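Long-range contacts in BauA (Acinetobacter baumannii, PDB 6HCP), which probably takes up iron across the outer membrane as a TonB-dependent receptor for the siderophore complex ferric preacinetobactin: residues A[40-45]-A[574-579]; A[104-109]-A[138-143]; A[565-570]-A[579-584]. All blocks are in the same frame, centred on the assembly; numbering follows the deposited sequence.

Contact 1: residues A[40-45]-A[574-579]; sequences GGQVAT and HVRLMG. With EDO (1,2-ethanediol), chain U; EDO (1,2-ethanediol), chain I; EDO (1,2-ethanediol), chain H.
The interface between plug and barrel wall of a TonB-dependent receptor is met here, where Gly40, Gln42 and Val43 of an irregular N-terminal loop lie against Arg576 and Met578 on strand 575-590. Residues alternate along a transmembrane strand, so Arg576 and Met578 turn toward the plug while Leu577 between them turns to the other face. Gly40 takes a phi of 104°, a backbone shape natural to glycine, and its bare backbone lets the arginine shaft come close: Arg576 CD lies 3.4 Å from Gly40 O and 3.5 Å from Gly40 CA. Beyond that point the arginine bends, NE turning back at chi3 -68°, and the guanidinium is carried to Glu614 and Asp616 on the adjoining strand 599-618, where it forms salt bridges. Gln42 crosses this side chain at about a right angle. Its amide stands nearly upright to the guanidinium plane, 87° apart, with OE1 near that plane at the edge, yet 4.1 Å from Arg576 NE and not bonded to it. The long glutamine instead uses its NE2 to reach Asp74 of the plug, and a weaker bond from the same nitrogen leads to Glu614, which therefore links both segments. Val43 and Met578 may add an apolar touch, but this is tentative, since the methionine is modelled in two conformers. A 1,2-ethanediol, probably from the crystallisation liquor, accepts a hydrogen bond from Gln42 N at its O2, 2.6 Å away.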
# COMPACT_ATOMS: atom_id res chain seq x y z
N GLY A 40 -6.28 28.87 11.78
CA GLY A 40 -6.35 27.59 11.11
C GLY A 40 -7.62 27.41 10.29
O GLY A 40 -7.65 26.60 9.38
N GLY A 41 -8.71 28.05 10.72
CA GLY A 41 -9.96 28.02 9.98
C GLY A 41 -10.79 26.75 10.21
O GLY A 41 -11.85 26.61 9.60
N GLN A 42 -10.36 25.87 11.12
CA GLN A 42 -11.03 24.56 11.23
C GLN A 42 -11.92 24.46 12.49
O GLN A 42 -12.80 23.60 12.54
CB GLN A 42 -9.97 23.46 11.14
CG GLN A 42 -9.44 23.36 9.71
CD GLN A 42 -8.25 22.46 9.59
OE1 GLN A 42 -7.56 22.24 10.59
NE2 GLN A 42 -8.10 21.84 8.42
N VAL A 43 -11.73 25.37 13.43
CA VAL A 43 -12.47 25.42 14.67
C VAL A 43 -12.98 26.85 14.87
O VAL A 43 -12.31 27.83 14.49
CB VAL A 43 -11.54 24.98 15.81
CG1 VAL A 43 -12.05 25.39 17.18
CG2 VAL A 43 -11.30 23.48 15.74
N ALA A 44 -14.17 26.98 15.45
CA ALA A 44 -14.78 28.29 15.74
C ALA A 44 -14.51 28.69 17.20
O ALA A 44 -14.15 27.87 18.03
CB ALA A 44 -16.25 28.24 15.43
N THR A 45 -14.71 29.97 17.51
CA THR A 45 -14.30 30.51 18.79
C THR A 45 -15.46 30.50 19.79
O THR A 45 -15.28 30.86 20.94
CB THR A 45 -13.77 31.94 18.64
OG1 THR A 45 -14.77 32.67 17.93
CG2 THR A 45 -12.46 32.00 17.89
N HIS A 574 1.94 28.26 9.27
CA HIS A 574 1.82 27.25 8.22
C HIS A 574 1.60 25.85 8.79
O HIS A 574 1.67 24.88 8.04
CB HIS A 574 3.05 27.27 7.30
CG HIS A 574 3.33 28.62 6.71
ND1 HIS A 574 2.34 29.36 6.08
CD2 HIS A 574 4.42 29.41 6.81
CE1 HIS A 574 2.86 30.52 5.72
NE2 HIS A 574 4.13 30.57 6.15
N VAL A 575 1.37 25.74 10.10
CA VAL A 575 1.09 24.46 10.75
C VAL A 575 -0.23 24.55 11.51
O VAL A 575 -0.47 25.51 12.26
CB VAL A 575 2.24 24.05 11.69
CG1 VAL A 575 1.92 22.77 12.46
CG2 VAL A 575 3.55 23.90 10.92
N ARG A 576 -1.02 23.48 11.41
CA ARG A 576 -2.20 23.30 12.23
C ARG A 576 -2.08 21.97 12.98
O ARG A 576 -1.59 21.00 12.43
CB ARG A 576 -3.45 23.36 11.35
CG ARG A 576 -3.68 24.73 10.73
CD ARG A 576 -4.81 24.74 9.74
NE ARG A 576 -4.51 23.98 8.55
CZ ARG A 576 -3.72 24.39 7.57
NH1 ARG A 576 -3.41 23.56 6.59
NH2 ARG A 576 -3.18 25.60 7.58
N LEU A 577 -2.53 21.97 14.23
CA LEU A 577 -2.46 20.81 15.10
C LEU A 577 -3.72 20.75 15.96
O LEU A 577 -4.03 21.73 16.65
CB LEU A 577 -1.24 21.00 15.99
CG LEU A 577 -0.79 19.80 16.79
CD1 LEU A 577 -0.44 18.64 15.87
CD2 LEU A 577 0.42 20.19 17.63
N MET A 578 -4.39 19.59 15.96
CA MET A 578 -5.60 19.31 16.77
C MET A 578 -5.48 17.90 17.36
O MET A 578 -5.11 16.96 16.65
CB MET A 578 -6.87 19.36 15.92
CG MET A 578 -7.26 20.74 15.42
SD MET A 578 -8.48 20.66 14.06
CE MET A 578 -9.83 19.81 14.87
N GLY A 579 -5.78 17.75 18.65
CA GLY A 579 -5.80 16.45 19.26
C GLY A 579 -5.70 16.53 20.76
O GLY A 579 -6.05 17.54 21.37
C1 EDO U . -6.92 24.37 13.49
O1 EDO U . -6.72 23.26 14.40
C2 EDO U . -8.08 25.19 14.05
O2 EDO U . -8.62 26.03 13.06
C1 EDO I . -5.31 20.28 12.10
O1 EDO I . -6.38 21.23 12.44
C2 EDO I . -5.76 18.82 12.09
O2 EDO I . -6.57 18.47 10.98
C1 EDO H . -15.72 26.65 21.01
O1 EDO H . -15.72 27.33 22.28
C2 EDO H . -14.33 26.10 20.69
O2 EDO H . -14.36 25.37 19.44

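Contact 2: residues A[104-109]-A[138-143]; sequences YYIRGY and VEVLKG
Apolar packing is provided by Ile106, whose two branches divide their work against the end of strand 135-142. The short branch, CG2, sits 4.0 Å from Lys142 CG, touching the aliphatic part of the lysine as the two side chains cross at about a right angle. The longer branch runs out extended (chi2 175°) and sets CD1 4.3 Å from Val140 CG1, a looser touch. A branched residue suits this place because it meets two alternate residues of one strand at once.

The second kind of contact is that of a flat cation over hydrocarbon and backbone. Arg107 is extended from CG to NE, which lays its guanidinium across Lys142: CB of the lysine lies over one face, toward the rim and 3.6 Å from Arg107 NE. Lys142 O lies over a face as well, 3.6 Å from Arg107 NH1 but not hydrogen-bonded to it. Gly143, without a side chain, lets the arginine run close past its backbone.

Ionic partners lie outside both segments. Arg107 NH2 forms salt bridges with Glu564 and Glu514 of the barrel wall, whereas Lys142 turns its NZ to Asp88; the acids would probably offset the two positive charges, whose nitrogens NH2 and NZ are 6.5 Å apart.

Two backbone bonds within 104-109, Ile106 N to Tyr109 O (2.9 Å) and Tyr109 N to Ile106 O (3.0 Å), close a type I' turn whose two corners, Arg107 and Gly108, are both left-handed, a shape easy for the glycine. This is a tight two-residue beta hairpin, projecting from the plug domain to the barrel and resting on the end of the plug strand 135-142.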
# COMPACT_ATOMS: atom_id res chain seq x y z
N TYR A 104 -20.99 6.40 18.52
CA TYR A 104 -19.91 7.04 19.26
C TYR A 104 -20.30 7.25 20.73
O TYR A 104 -21.45 7.25 21.11
CB TYR A 104 -19.51 8.37 18.62
CG TYR A 104 -20.65 9.32 18.33
CD1 TYR A 104 -21.08 10.23 19.27
CD2 TYR A 104 -21.26 9.34 17.09
CE1 TYR A 104 -22.19 11.04 19.04
CE2 TYR A 104 -22.33 10.18 16.83
CZ TYR A 104 -22.81 11.03 17.81
OH TYR A 104 -23.89 11.84 17.54
N TYR A 105 -19.26 7.28 21.56
CA TYR A 105 -19.30 7.57 22.97
C TYR A 105 -18.62 8.92 23.20
O TYR A 105 -17.63 9.24 22.54
CB TYR A 105 -18.56 6.50 23.76
CG TYR A 105 -19.14 5.11 23.68
CD1 TYR A 105 -18.92 4.31 22.58
CD2 TYR A 105 -19.75 4.54 24.78
CE1 TYR A 105 -19.41 3.02 22.51
CE2 TYR A 105 -20.33 3.28 24.71
CZ TYR A 105 -20.11 2.49 23.59
OH TYR A 105 -20.62 1.24 23.56
N ILE A 106 -19.13 9.67 24.18
CA ILE A 106 -18.50 10.89 24.66
C ILE A 106 -18.30 10.75 26.18
O ILE A 106 -19.23 10.35 26.89
CB ILE A 106 -19.37 12.13 24.30
CG1 ILE A 106 -19.68 12.18 22.80
CG2 ILE A 106 -18.69 13.39 24.78
CD1 ILE A 106 -20.61 13.30 22.38
N ARG A 107 -17.07 11.00 26.65
CA ARG A 107 -16.69 10.81 28.04
C ARG A 107 -17.10 9.41 28.52
O ARG A 107 -17.45 9.22 29.70
CB ARG A 107 -17.31 11.91 28.92
CG ARG A 107 -16.60 13.24 28.74
CD ARG A 107 -16.94 14.27 29.81
NE ARG A 107 -16.10 15.43 29.66
CZ ARG A 107 -16.22 16.57 30.34
NH1 ARG A 107 -17.31 16.79 31.07
NH2 ARG A 107 -15.31 17.51 30.17
N GLY A 108 -17.02 8.44 27.61
CA GLY A 108 -17.17 7.04 27.94
C GLY A 108 -18.61 6.59 28.09
O GLY A 108 -18.85 5.45 28.51
N TYR A 109 -19.57 7.44 27.72
CA TYR A 109 -20.98 7.08 27.70
C TYR A 109 -21.55 7.24 26.29
O TYR A 109 -21.19 8.17 25.57
CB TYR A 109 -21.79 7.98 28.63
CG TYR A 109 -21.60 7.69 30.10
CD1 TYR A 109 -22.00 6.50 30.65
CD2 TYR A 109 -20.96 8.61 30.91
CE1 TYR A 109 -21.83 6.24 32.00
CE2 TYR A 109 -20.75 8.35 32.25
CZ TYR A 109 -21.22 7.18 32.80
OH TYR A 109 -21.09 6.95 34.14
N VAL A 138 -20.24 22.07 13.36
CA VAL A 138 -20.59 20.89 14.12
C VAL A 138 -19.99 21.05 15.51
O VAL A 138 -18.77 21.11 15.65
CB VAL A 138 -20.07 19.60 13.45
CG1 VAL A 138 -20.25 18.40 14.37
CG2 VAL A 138 -20.73 19.36 12.12
N GLU A 139 -20.86 21.26 16.51
CA GLU A 139 -20.47 21.62 17.83
C GLU A 139 -20.66 20.43 18.79
O GLU A 139 -21.62 19.66 18.68
CB GLU A 139 -21.33 22.79 18.35
CG GLU A 139 -21.39 23.99 17.44
CD GLU A 139 -22.24 25.13 17.97
OE1 GLU A 139 -23.05 24.88 18.92
OE2 GLU A 139 -22.05 26.27 17.49
N VAL A 140 -19.74 20.30 19.74
CA VAL A 140 -19.80 19.27 20.75
C VAL A 140 -19.68 19.94 22.12
O VAL A 140 -18.76 20.73 22.37
CB VAL A 140 -18.70 18.20 20.59
CG1 VAL A 140 -18.85 17.10 21.64
CG2 VAL A 140 -18.69 17.59 19.21
N LEU A 141 -20.58 19.55 23.02
CA LEU A 141 -20.47 19.89 24.44
C LEU A 141 -20.36 18.57 25.20
O LEU A 141 -21.22 17.71 25.06
CB LEU A 141 -21.69 20.68 24.88
CG LEU A 141 -21.62 21.17 26.34
CD1 LEU A 141 -22.36 22.48 26.51
CD2 LEU A 141 -22.15 20.12 27.30
N LYS A 142 -19.27 18.39 25.93
CA LYS A 142 -18.96 17.12 26.54
C LYS A 142 -19.63 17.01 27.91
O LYS A 142 -19.70 17.97 28.69
CB LYS A 142 -17.45 16.90 26.63
CG LYS A 142 -16.77 16.86 25.26
CD LYS A 142 -15.28 16.78 25.32
CE LYS A 142 -14.63 17.31 24.05
NZ LYS A 142 -13.19 16.98 24.04
N GLY A 143 -20.15 15.81 28.17
CA GLY A 143 -20.85 15.49 29.42
C GLY A 143 -22.32 15.84 29.32
O GLY A 143 -22.80 16.40 28.34

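Contact 3: residues A[565-570]-A[579-584]; sequences WSFFGS and GGFTYL. With C8E ((hydroxyethyloxy)tri(ethyloxy)octane), chain B; EDO (1,2-ethanediol), chain U.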
# COMPACT_ATOMS: atom_id res chain seq x y z
N TRP A 565 -6.67 16.20 28.13
CA TRP A 565 -5.87 17.31 27.64
C TRP A 565 -6.04 17.40 26.14
O TRP A 565 -5.78 16.42 25.45
CB TRP A 565 -4.38 17.14 28.02
CG TRP A 565 -3.50 18.16 27.36
CD1 TRP A 565 -3.77 19.49 27.17
CD2 TRP A 565 -2.20 17.93 26.79
NE1 TRP A 565 -2.75 20.09 26.48
CE2 TRP A 565 -1.76 19.16 26.26
CE3 TRP A 565 -1.36 16.82 26.69
CZ2 TRP A 565 -0.52 19.30 25.63
CZ3 TRP A 565 -0.16 16.95 26.03
CH2 TRP A 565 0.26 18.18 25.52
N SER A 566 -6.60 18.51 25.64
CA SER A 566 -6.76 18.66 24.21
C SER A 566 -6.34 20.07 23.77
O SER A 566 -6.14 20.96 24.60
CB SER A 566 -8.16 18.33 23.77
OG SER A 566 -9.08 19.16 24.41
N PHE A 567 -6.18 20.24 22.46
CA PHE A 567 -5.64 21.49 21.92
C PHE A 567 -6.09 21.61 20.47
O PHE A 567 -6.43 20.62 19.81
CB PHE A 567 -4.12 21.53 22.06
CG PHE A 567 -3.43 20.23 21.74
CD1 PHE A 567 -3.23 19.84 20.42
CD2 PHE A 567 -3.09 19.33 22.74
CE1 PHE A 567 -2.69 18.61 20.13
CE2 PHE A 567 -2.53 18.11 22.44
CZ PHE A 567 -2.35 17.74 21.13
N PHE A 568 -6.08 22.85 19.97
CA PHE A 568 -6.38 23.10 18.58
C PHE A 568 -5.73 24.42 18.15
O PHE A 568 -5.41 25.27 18.99
CB PHE A 568 -7.89 23.15 18.34
CG PHE A 568 -8.63 24.15 19.19
CD1 PHE A 568 -8.65 25.50 18.85
CD2 PHE A 568 -9.32 23.75 20.33
CE1 PHE A 568 -9.37 26.41 19.60
CE2 PHE A 568 -10.04 24.67 21.08
CZ PHE A 568 -10.04 26.01 20.73
N GLY A 569 -5.61 24.59 16.84
CA GLY A 569 -5.17 25.85 16.27
C GLY A 569 -3.87 25.69 15.51
O GLY A 569 -3.62 24.66 14.87
N SER A 570 -3.09 26.77 15.51
CA SER A 570 -1.87 26.87 14.73
C SER A 570 -0.73 27.23 15.67
O SER A 570 -0.66 28.34 16.17
CB SER A 570 -2.02 27.89 13.63
OG SER A 570 -0.76 28.12 13.02
N GLY A 579 -5.78 17.75 18.65
CA GLY A 579 -5.80 16.45 19.26
C GLY A 579 -5.70 16.53 20.76
O GLY A 579 -6.05 17.54 21.37
N GLY A 580 -5.27 15.43 21.35
CA GLY A 580 -5.17 15.34 22.78
C GLY A 580 -5.01 13.92 23.27
O GLY A 580 -4.89 12.94 22.49
N PHE A 581 -5.03 13.81 24.60
CA PHE A 581 -4.84 12.58 25.35
C PHE A 581 -5.93 12.52 26.42
O PHE A 581 -6.26 13.53 27.04
CB PHE A 581 -3.46 12.54 26.02
CG PHE A 581 -2.31 12.78 25.08
CD1 PHE A 581 -1.96 14.07 24.70
CD2 PHE A 581 -1.63 11.72 24.51
CE1 PHE A 581 -0.97 14.28 23.74
CE2 PHE A 581 -0.59 11.94 23.61
CZ PHE A 581 -0.30 13.22 23.19
N THR A 582 -6.49 11.32 26.63
CA THR A 582 -7.41 11.11 27.73
C THR A 582 -7.09 9.82 28.47
O THR A 582 -6.60 8.86 27.89
CB THR A 582 -8.86 11.02 27.25
OG1 THR A 582 -8.85 10.02 26.22
CG2 THR A 582 -9.42 12.34 26.80
N TYR A 583 -7.31 9.86 29.79
CA TYR A 583 -7.42 8.68 30.62
C TYR A 583 -8.85 8.61 31.17
O TYR A 583 -9.37 9.61 31.68
CB TYR A 583 -6.44 8.73 31.80
CG TYR A 583 -6.64 7.61 32.79
CD1 TYR A 583 -6.31 6.29 32.47
CD2 TYR A 583 -7.30 7.83 34.00
CE1 TYR A 583 -6.65 5.24 33.31
CE2 TYR A 583 -7.60 6.79 34.87
CZ TYR A 583 -7.28 5.49 34.52
OH TYR A 583 -7.55 4.48 35.40
N LEU A 584 -9.48 7.46 30.99
CA LEU A 584 -10.84 7.21 31.44
C LEU A 584 -10.85 5.97 32.33
O LEU A 584 -10.26 4.94 31.96
CB LEU A 584 -11.72 7.01 30.20
CG LEU A 584 -13.15 6.58 30.46
CD1 LEU A 584 -13.95 7.75 31.02
CD2 LEU A 584 -13.78 6.07 29.18
C1 C8E B . -3.87 14.24 30.64
C2 C8E B . -2.90 13.15 30.27
C3 C8E B . -3.61 11.88 29.83
C4 C8E B . -2.58 10.83 29.40
C5 C8E B . -3.23 9.59 28.78
C6 C8E B . -2.25 8.84 27.88
C7 C8E B . -2.98 7.80 27.04
C8 C8E B . -2.18 7.34 25.81
O9 C8E B . -2.44 5.98 25.49
C10 C8E B . -2.62 5.64 24.10
C11 C8E B . -2.93 4.17 23.92
O12 C8E B . -1.80 3.36 23.61
C13 C8E B . -1.58 2.31 24.59
C14 C8E B . -1.81 0.88 24.04
O15 C8E B . -2.36 -0.10 24.98
C16 C8E B . -2.89 -1.30 24.32
C17 C8E B . -3.59 -2.35 25.24
O18 C8E B . -3.80 -3.55 24.42
C1 EDO U . -6.92 24.37 13.49
O1 EDO U . -6.72 23.26 14.40
C2 EDO U . -8.08 25.19 14.05
O2 EDO U . -8.62 26.03 13.06
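Trp565 and Phe581 lie side by side and point the same way, their rings nearly parallel (19°) but slid so far apart that they barely overlap, with centroids 5.5 Å from each other. The nearest atoms are Trp565 CE3 and Phe581 CD1, 3.4 Å apart. Two residues along the same strand, Phe567 sets its CD2 over one face of the indole, toward the rim. Phe567 itself bends across the strand boundary. With chi1 at 42°, its CG lies between the backbone N and carbonyl carbon, and the ring covers the bare backbone of Gly579, whose O sits 3.5 Å above the centre of the Phe567 ring plane. Glycine suits that place because of its extreme backbone angles, and the cross-strand pairing is the aromatic rescue of glycine in antiparallel sheets. Both segments belong to a hairpin of the transmembrane beta-barrel, strands 549-569 and 575-590, held by hydrogen bonds between Trp565 and Phe581 and between Phe567 and Gly579; the one from Trp565 N to Phe581 O is almost straight, at 2.9 Å. Between these pairs, Gly580 lets the backbones draw together, its CA 3.9 Å from that of Ser566. A detergent chain, standing where lipid would probably lie, runs beside the aromatics, its C3 3.9 Å from Phe581 CB. Trp565 NE1 is hydrogen-bonded to His526 on the neighbouring strand 524-541.

In the fold
Contacts 1 and 3 share strand 575-590 and meet at Gly579, but look to different sides of the barrel wall: contact 1 faces inward to the plug, contact 3 joins two wall strands and carries Trp565, Phe567 and Phe581 on the side that meets detergent. Contact 2 lies deepest, its centre about 7 Å from the centre of the chain and within the plug, and touches contact 3 through Gly108 and Leu584. The chemistry follows position. Contact 3 depends on backbone hydrogen bonds and rings; contacts 1 and 2 have no direct hydrogen bonds between their segments, and in each an arginine ends on barrel acids, from within the wall in contact 1 and from the plug in contact 2.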